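Local coordinates for SusD superfamily protein (Bacteroides vulgatus ATCC 8482, PDB 3JQ0), which probably binds nutrients, most likely glycans, at the bacterial outer membrane, as a member of the SusD family, at residues I209-F214 against V376-D381; N216-D221 against D366-L371. All blocks are in the same frame, centred on the assembly; numbering follows the deposited sequence. Where two conformers were deposited one is given.

Interaction 1: I209-F214 against V376-D381; sequences IAKNAF and VLLGED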
ATOM      1  N   ILE A 209     -11.602  -9.249  17.400  1.00  7.47           N
ATOM      2  CA  ILE A 209     -10.826 -10.206  16.600  1.00  7.35           C
ATOM      3  C   ILE A 209      -9.681  -9.503  15.879  1.00  6.83           C
ATOM      4  O   ILE A 209      -8.561  -9.991  15.835  1.00  7.35           O
ATOM      5  CB  ILE A 209     -11.748 -11.006  15.637  1.00  7.61           C
ATOM      6  CG1 ILE A 209     -12.712 -11.880  16.467  1.00  8.75           C
ATOM      7  CG2 ILE A 209     -10.933 -11.843  14.684  1.00  8.78           C
ATOM      8  CD1 ILE A 209     -13.874 -12.395  15.671  1.00 10.38           C
ATOM      9  N   ALA A 210      -9.990  -8.371  15.274  1.00  7.52           N
ATOM     10  CA  ALA A 210      -8.963  -7.605  14.579  1.00  7.56           C
ATOM     11  C   ALA A 210      -7.827  -7.184  15.502  1.00  7.25           C
ATOM     12  O   ALA A 210      -6.646  -7.346  15.160  1.00  7.36           O
ATOM     13  CB  ALA A 210      -9.587  -6.362  13.900  1.00  8.05           C
ATOM     14  N   LYS A 211      -8.181  -6.605  16.647  1.00  7.68           N
ATOM     15  CA  LYS A 211      -7.193  -6.180  17.635  1.00  8.07           C
ATOM     16  C   LYS A 211      -6.273  -7.337  17.983  1.00  8.52           C
ATOM     17  O   LYS A 211      -5.058  -7.217  18.019  1.00  8.47           O
ATOM     18  CB  LYS A 211      -7.891  -5.657  18.887  1.00  8.67           C
ATOM     19  CG  LYS A 211      -6.938  -5.314  20.021  1.00  9.86           C
ATOM     20  CD  LYS A 211      -7.633  -4.776  21.248  1.00 11.71           C
ATOM     21  CE  LYS A 211      -8.589  -5.725  21.876  1.00 15.30           C
ATOM     22  NZ  LYS A 211      -8.971  -5.369  23.279  1.00 17.92           N
ATOM     23  N   ASN A 212      -6.855  -8.489  18.274  1.00  8.47           N
ATOM     24  CA  ASN A 212      -6.081  -9.650  18.656  1.00  9.06           C
ATOM     25  C   ASN A 212      -5.154 -10.145  17.545  1.00  8.57           C
ATOM     26  O   ASN A 212      -4.050 -10.597  17.813  1.00  9.01           O
ATOM     27  CB  ASN A 212      -6.996 -10.787  19.160  1.00  9.78           C
ATOM     28  CG  ASN A 212      -7.708 -10.438  20.457  1.00 15.40           C
ATOM     29  OD1 ASN A 212      -7.267  -9.621  21.215  1.00 19.76           O
ATOM     30  ND2 ASN A 212      -8.823 -11.090  20.676  1.00 18.06           N
ATOM     31  N   ALA A 213      -5.626 -10.048  16.304  1.00  8.10           N
ATOM     32  CA  ALA A 213      -4.809 -10.402  15.152  1.00  7.94           C
ATOM     33  C   ALA A 213      -3.590  -9.493  15.018  1.00  7.70           C
ATOM     34  O   ALA A 213      -2.449  -9.955  14.846  1.00  8.23           O
ATOM     35  CB  ALA A 213      -5.637 -10.404  13.865  1.00  8.35           C
ATOM     36  N   PHE A 214      -3.798  -8.178  15.134  1.00  7.79           N
ATOM     37  CA  PHE A 214      -2.681  -7.266  15.094  1.00  7.44           C
ATOM     38  C   PHE A 214      -1.707  -7.494  16.229  1.00  8.08           C
ATOM     39  O   PHE A 214      -0.477  -7.436  16.043  1.00  8.80           O
ATOM     40  CB  PHE A 214      -3.143  -5.802  15.033  1.00  8.06           C
ATOM     41  CG  PHE A 214      -3.912  -5.445  13.772  1.00  7.34           C
ATOM     42  CD1 PHE A 214      -3.387  -5.647  12.510  1.00  8.40           C
ATOM     43  CD2 PHE A 214      -5.174  -4.885  13.852  1.00  7.57           C
ATOM     44  CE1 PHE A 214      -4.067  -5.306  11.381  1.00  8.83           C
ATOM     45  CE2 PHE A 214      -5.875  -4.541  12.715  1.00  8.67           C
ATOM     46  CZ  PHE A 214      -5.322  -4.744  11.483  1.00  8.09           C
ATOM     47  N   VAL A 376      -9.252   2.191  18.974  1.00  7.54           N
ATOM     48  CA  VAL A 376     -10.159   3.340  18.990  1.00  7.72           C
ATOM     49  C   VAL A 376     -11.603   2.927  18.753  1.00  7.20           C
ATOM     50  O   VAL A 376     -12.527   3.404  19.389  1.00  8.39           O
ATOM     51  CB  VAL A 376      -9.714   4.435  17.987  1.00  7.74           C
ATOM     52  CG1 VAL A 376     -10.797   5.487  17.779  1.00  8.99           C
ATOM     53  CG2 VAL A 376      -8.424   5.056  18.449  1.00  9.34           C
ATOM     54  N   LEU A 377     -11.794   2.027  17.787  1.00  7.46           N
ATOM     55  CA  LEU A 377     -13.125   1.547  17.453  1.00  7.84           C
ATOM     56  C   LEU A 377     -13.799   0.841  18.615  1.00  8.85           C
ATOM     57  O   LEU A 377     -15.021   0.824  18.711  1.00  9.51           O
ATOM     58  CB  LEU A 377     -13.105   0.727  16.162  1.00  7.97           C
ATOM     59  CG  LEU A 377     -12.780   1.509  14.905  1.00  8.89           C
ATOM     60  CD1 LEU A 377     -12.399   0.628  13.759  1.00  9.88           C
ATOM     61  CD2 LEU A 377     -13.958   2.434  14.547  1.00 10.44           C
ATOM     62  N   LEU A 378     -12.997   0.229  19.482  1.00  8.34           N
ATOM     63  CA  LEU A 378     -13.417  -0.391  20.743  1.00  9.17           C
ATOM     64  C   LEU A 378     -13.429   0.554  21.922  1.00  8.98           C
ATOM     65  O   LEU A 378     -13.834   0.123  22.999  1.00 11.69           O
ATOM     66  CB  LEU A 378     -12.439  -1.529  21.064  1.00  9.17           C
ATOM     67  CG  LEU A 378     -12.589  -2.750  20.180  1.00 10.04           C
ATOM     68  CD1 LEU A 378     -11.405  -3.671  20.294  1.00 12.36           C
ATOM     69  CD2 LEU A 378     -13.924  -3.495  20.444  1.00 11.58           C
ATOM     70  N   GLY A 379     -13.116   1.826  21.754  1.00  8.28           N
ATOM     71  CA  GLY A 379     -13.081   2.778  22.831  1.00  8.91           C
ATOM     72  C   GLY A 379     -11.791   2.781  23.631  1.00  7.98           C
ATOM     73  O   GLY A 379     -11.709   3.467  24.632  1.00  9.13           O
ATOM     74  N   GLU A 380     -10.785   2.044  23.195  1.00  8.65           N
ATOM     75  CA  GLU A 380      -9.513   1.957  23.888  0.50  8.00           C
ATOM     76  C   GLU A 380      -8.522   3.047  23.452  1.00  7.99           C
ATOM     77  O   GLU A 380      -8.672   3.669  22.403  1.00  8.67           O
ATOM     78  CB  GLU A 380      -8.888   0.583  23.673  0.50  7.73           C
ATOM     79  CG  GLU A 380      -9.745  -0.580  24.173  0.50  6.60           C
ATOM     80  CD  GLU A 380      -9.014  -1.931  23.980  0.50  8.75           C
ATOM     81  OE1 GLU A 380      -7.780  -2.007  24.120  0.50  9.67           O
ATOM     82  OE2 GLU A 380      -9.662  -2.934  23.646  0.50 11.05           O
ATOM     83  N   ASP A 381      -7.508   3.267  24.276  1.00  8.58           N
ATOM     84  CA  ASP A 381      -6.532   4.311  24.114  1.00  8.32           C
ATOM     85  C   ASP A 381      -5.445   3.894  23.098  1.00  8.01           C
ATOM     86  O   ASP A 381      -4.730   2.932  23.335  1.00  8.96           O
ATOM     87  CB  ASP A 381      -5.866   4.554  25.467  1.00  9.79           C
ATOM     88  CG  ASP A 381      -4.763   5.574  25.405  1.00 10.60           C
ATOM     89  OD1 ASP A 381      -4.717   6.372  24.475  1.00 10.73           O
ATOM     90  OD2 ASP A 381      -4.018   5.639  26.393  1.00 17.55           O
TER
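K211 meets both L378 and E380, and is the one residue through which 209-214 touches 376-381. Two residues earlier, I209 packs on K189 and Y193 of helix 182-199. K211 itself runs out straight, with CG anti to the backbone N (chi1 175°), then bends at chi3 (62°), which carries its amine round toward the acid. Its CE passes obliquely by a methyl of L378, at 3.8 Å from CD1. Beyond it, NZ forms a salt bridge with OE2 of E380 at 2.6 Å, and OE2 accepts through its syn lone pair, while OE1 stays 3.7 Å from NZ. E380 was deposited in two conformers; the bridge is described for one of them, and whether the other keeps it is not settled. An alanine in place of K211 would probably leave that carboxylate without its cationic mate and uncover the CD1 methyl of L378. Further along, A213 turns to Q186. Opposite, helix 364-377 ends in a Schellman motif at G379, whose positive phi (83°) suits glycine. The chemistry is amphipathic: the lysine gives its methylenes to a leucine and its charge to a glutamate at the surface.

Interaction 2: N216-D221 against D366-L371; sequences NVKKAD and DCLLQL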
ATOM      1  N   ASN A 216      -1.140 -10.354  17.573  1.00  8.56           N
ATOM      2  CA  ASN A 216      -0.416 -11.590  17.218  1.00  9.49           C
ATOM      3  C   ASN A 216       0.762 -11.378  16.289  1.00  9.85           C
ATOM      4  O   ASN A 216       1.725 -12.121  16.325  1.00 11.48           O
ATOM      5  CB  ASN A 216      -1.326 -12.624  16.606  1.00  9.88           C
ATOM      6  CG  ASN A 216      -2.176 -13.334  17.589  1.00 12.59           C
ATOM      7  OD1 ASN A 216      -1.936 -13.347  18.796  1.00 14.66           O
ATOM      8  ND2 ASN A 216      -3.219 -13.955  17.047  1.00 14.71           N
ATOM      9  N   VAL A 217       0.679 -10.343  15.454  1.00  8.95           N
ATOM     10  CA  VAL A 217       1.816 -10.020  14.566  1.00  9.53           C
ATOM     11  C   VAL A 217       3.115  -9.833  15.350  1.00 10.10           C
ATOM     12  O   VAL A 217       4.202 -10.215  14.877  1.00 10.76           O
ATOM     13  CB  VAL A 217       1.462  -8.740  13.741  1.00  8.69           C
ATOM     14  CG1 VAL A 217       2.683  -8.208  12.998  1.00 10.14           C
ATOM     15  CG2 VAL A 217       0.294  -9.006  12.809  1.00 10.20           C
ATOM     16  N   LYS A 218       2.995  -9.323  16.573  1.00 11.07           N
ATOM     17  CA  LYS A 218       4.127  -9.104  17.443  1.00 12.66           C
ATOM     18  C   LYS A 218       4.851 -10.378  17.847  1.00 12.95           C
ATOM     19  O   LYS A 218       5.981 -10.314  18.346  1.00 15.82           O
ATOM     20  CB  LYS A 218       3.700  -8.334  18.685  1.00 12.17           C
ATOM     21  CG  LYS A 218       3.024  -6.982  18.410  1.00 11.70           C
ATOM     22  CD  LYS A 218       2.608  -6.308  19.693  1.00 12.72           C
ATOM     23  CE  LYS A 218       2.056  -4.947  19.520  1.00 12.74           C
ATOM     24  NZ  LYS A 218       1.508  -4.413  20.781  1.00 14.82           N
ATOM     25  N   LYS A 219       4.229 -11.533  17.632  1.00 12.72           N
ATOM     26  CA  LYS A 219       4.892 -12.840  17.869  1.00 14.11           C
ATOM     27  C   LYS A 219       6.022 -13.104  16.894  1.00 13.70           C
ATOM     28  O   LYS A 219       6.885 -13.957  17.147  1.00 16.33           O
ATOM     29  CB  LYS A 219       3.887 -13.983  17.745  1.00 13.83           C
ATOM     30  CG  LYS A 219       2.850 -14.014  18.848  1.00 15.74           C
ATOM     31  CD  LYS A 219       1.772 -15.051  18.585  1.00 17.45           C
ATOM     32  CE  LYS A 219       0.720 -15.188  19.710  1.00 25.80           C
ATOM     33  NZ  LYS A 219       0.544 -13.983  20.610  1.00 30.87           N
ATOM     34  N   ALA A 220       6.005 -12.451  15.736  1.00 12.17           N
ATOM     35  CA  ALA A 220       7.088 -12.580  14.801  1.00 11.03           C
ATOM     36  C   ALA A 220       8.242 -11.625  15.217  1.00  9.96           C
ATOM     37  O   ALA A 220       8.090 -10.723  16.044  1.00 11.05           O
ATOM     38  CB  ALA A 220       6.600 -12.296  13.392  1.00 11.68           C
ATOM     39  N   ASP A 221       9.388 -11.815  14.588  1.00 10.61           N
ATOM     40  CA  ASP A 221      10.565 -10.982  14.818  1.00 11.09           C
ATOM     41  C   ASP A 221      10.448  -9.695  14.012  1.00  9.93           C
ATOM     42  O   ASP A 221      11.041  -9.558  12.944  1.00 11.40           O
ATOM     43  CB  ASP A 221      11.797 -11.780  14.430  1.00 12.42           C
ATOM     44  CG  ASP A 221      13.077 -11.045  14.636  1.00 13.88           C
ATOM     45  OD1 ASP A 221      13.115 -10.120  15.467  1.00 17.58           O
ATOM     46  OD2 ASP A 221      14.048 -11.395  13.904  1.00 19.94           O
ATOM     47  N   ASP A 366       2.504  -0.320  10.117  1.00  6.33           N
ATOM     48  CA  ASP A 366       1.118  -0.620   9.691  1.00  6.67           C
ATOM     49  C   ASP A 366       0.430  -1.431  10.782  1.00  6.68           C
ATOM     50  O   ASP A 366      -0.697  -1.109  11.167  1.00  7.49           O
ATOM     51  CB  ASP A 366       1.201  -1.358   8.331  1.00  7.00           C
ATOM     52  CG  ASP A 366      -0.092  -1.490   7.571  1.00  6.97           C
ATOM     53  OD1 ASP A 366      -1.117  -0.913   7.988  1.00  7.46           O
ATOM     54  OD2 ASP A 366      -0.029  -2.149   6.516  1.00  8.14           O
ATOM     55  N   CYS A 367       1.104  -2.455  11.309  1.00  6.69           N
ATOM     56  CA  CYS A 367       0.575  -3.200  12.456  1.00  7.20           C
ATOM     57  C   CYS A 367       0.177  -2.213  13.566  1.00  6.94           C
ATOM     58  O   CYS A 367      -0.908  -2.270  14.099  1.00  7.32           O
ATOM     59  CB  CYS A 367       1.637  -4.202  12.920  1.00  7.60           C
ATOM     60  SG  CYS A 367       1.220  -5.052  14.458  1.00  9.80           S
ATOM     61  N   LEU A 368       1.101  -1.361  13.966  1.00  6.84           N
ATOM     62  CA  LEU A 368       0.827  -0.460  15.086  1.00  6.77           C
ATOM     63  C   LEU A 368      -0.359   0.464  14.820  1.00  7.07           C
ATOM     64  O   LEU A 368      -1.187   0.668  15.706  1.00  7.25           O
ATOM     65  CB  LEU A 368       2.087   0.367  15.445  1.00  7.81           C
ATOM     66  CG  LEU A 368       3.262  -0.422  16.002  1.00  8.52           C
ATOM     67  CD1 LEU A 368       4.404   0.580  16.342  1.00 10.83           C
ATOM     68  CD2 LEU A 368       2.864  -1.282  17.214  1.00  9.95           C
ATOM     69  N   LEU A 369      -0.421   1.049  13.625  1.00  6.71           N
ATOM     70  CA  LEU A 369      -1.479   2.007  13.357  1.00  6.89           C
ATOM     71  C   LEU A 369      -2.840   1.334  13.174  1.00  6.48           C
ATOM     72  O   LEU A 369      -3.866   1.946  13.494  1.00  7.68           O
ATOM     73  CB  LEU A 369      -1.096   2.930  12.195  1.00  6.53           C
ATOM     74  CG  LEU A 369       0.094   3.855  12.545  1.00  7.09           C
ATOM     75  CD1 LEU A 369       0.505   4.622  11.281  1.00  7.74           C
ATOM     76  CD2 LEU A 369      -0.215   4.823  13.716  1.00  8.93           C
ATOM     77  N   GLN A 370      -2.866   0.134  12.616  1.00  6.93           N
ATOM     78  CA  GLN A 370      -4.147  -0.593  12.521  1.00  7.33           C
ATOM     79  C   GLN A 370      -4.569  -1.139  13.892  1.00  7.32           C
ATOM     80  O   GLN A 370      -5.771  -1.159  14.185  1.00  8.22           O
ATOM     81  CB  GLN A 370      -4.113  -1.692  11.465  1.00  7.26           C
ATOM     82  CG  GLN A 370      -3.786  -1.155  10.083  1.00  7.19           C
ATOM     83  CD  GLN A 370      -4.448  -1.894   8.953  1.00  6.66           C
ATOM     84  OE1 GLN A 370      -5.663  -2.196   9.035  1.00  8.93           O
ATOM     85  NE2 GLN A 370      -3.685  -2.193   7.905  1.00  7.99           N
ATOM     86  N   LEU A 371      -3.602  -1.544  14.726  1.00  7.81           N
ATOM     87  CA  LEU A 371      -3.889  -1.837  16.124  1.00  8.07           C
ATOM     88  C   LEU A 371      -4.515  -0.634  16.797  1.00  7.51           C
ATOM     89  O   LEU A 371      -5.508  -0.743  17.530  1.00  8.07           O
ATOM     90  CB  LEU A 371      -2.633  -2.331  16.807  1.00  8.03           C
ATOM     91  CG  LEU A 371      -2.757  -2.610  18.329  1.00  8.20           C
ATOM     92  CD1 LEU A 371      -3.896  -3.634  18.573  1.00  9.74           C
ATOM     93  CD2 LEU A 371      -1.427  -3.158  18.841  1.00 10.18           C
TER
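V217 and C367 meet where helices 204-217 and 364-377 approach each other, the sulfur lying beside the valine's branch point. SG of C367 stands anti to its backbone N (chi1 173°), a setting that directs it at V217, 3.8 Å from CB and equally near CG1. K218 reaches over differently: its chain is extended beyond CG and crosses L371 at about a right angle. L371 likewise holds CG anti to its backbone N (chi1 177°), and its CD2 methyl lies 3.7 Å from K218 NZ. CE of K218 also comes within 4.4 Å of L368 CD2. The ammonium forms a salt bridge with E215, so the charge that L371 faces is already engaged, while L368 meets only the methylene. The two helices form a roughly antiparallel pair, consistent with the helical scaffold of the SusD family, which is placed in the TPR clan. V217 to A220 form a type I turn. NZ of K219 gives a 3.1 Å hydrogen bond to OD1 of N216, with the donor tilted 32° from the carbonyl plane. On helix 364-377, NE2 of Q370 donates to OD1 of D366 at 2.9 Å, one turn back, arriving from above the carboxylate plane. R438 holds the same oxygen in a salt bridge, and E191 takes a further hydrogen bond from Q370 NE2.

Overall arrangement
Interactions 1 and 2 are successive contacts of one helix pair, 204-217 and 364-377, with centres about 12 Å apart. The two helices run in opposite senses, and interaction 2 is therefore nested within the loop that interaction 1 closes. F214 and K211 join them: F214 CZ lies 3.3 Å from CB of Q370, and K211 CG lies 3.8 Å from L371 CD1. Interaction 1 is a surface contact, its centre about 21 Å from that of the chain, whereas interaction 2 is mostly buried, at about 16 Å. Neither marks a known binding site; the Tris molecule hydrogen-bonded to D221 probably came from the crystallisation liquor.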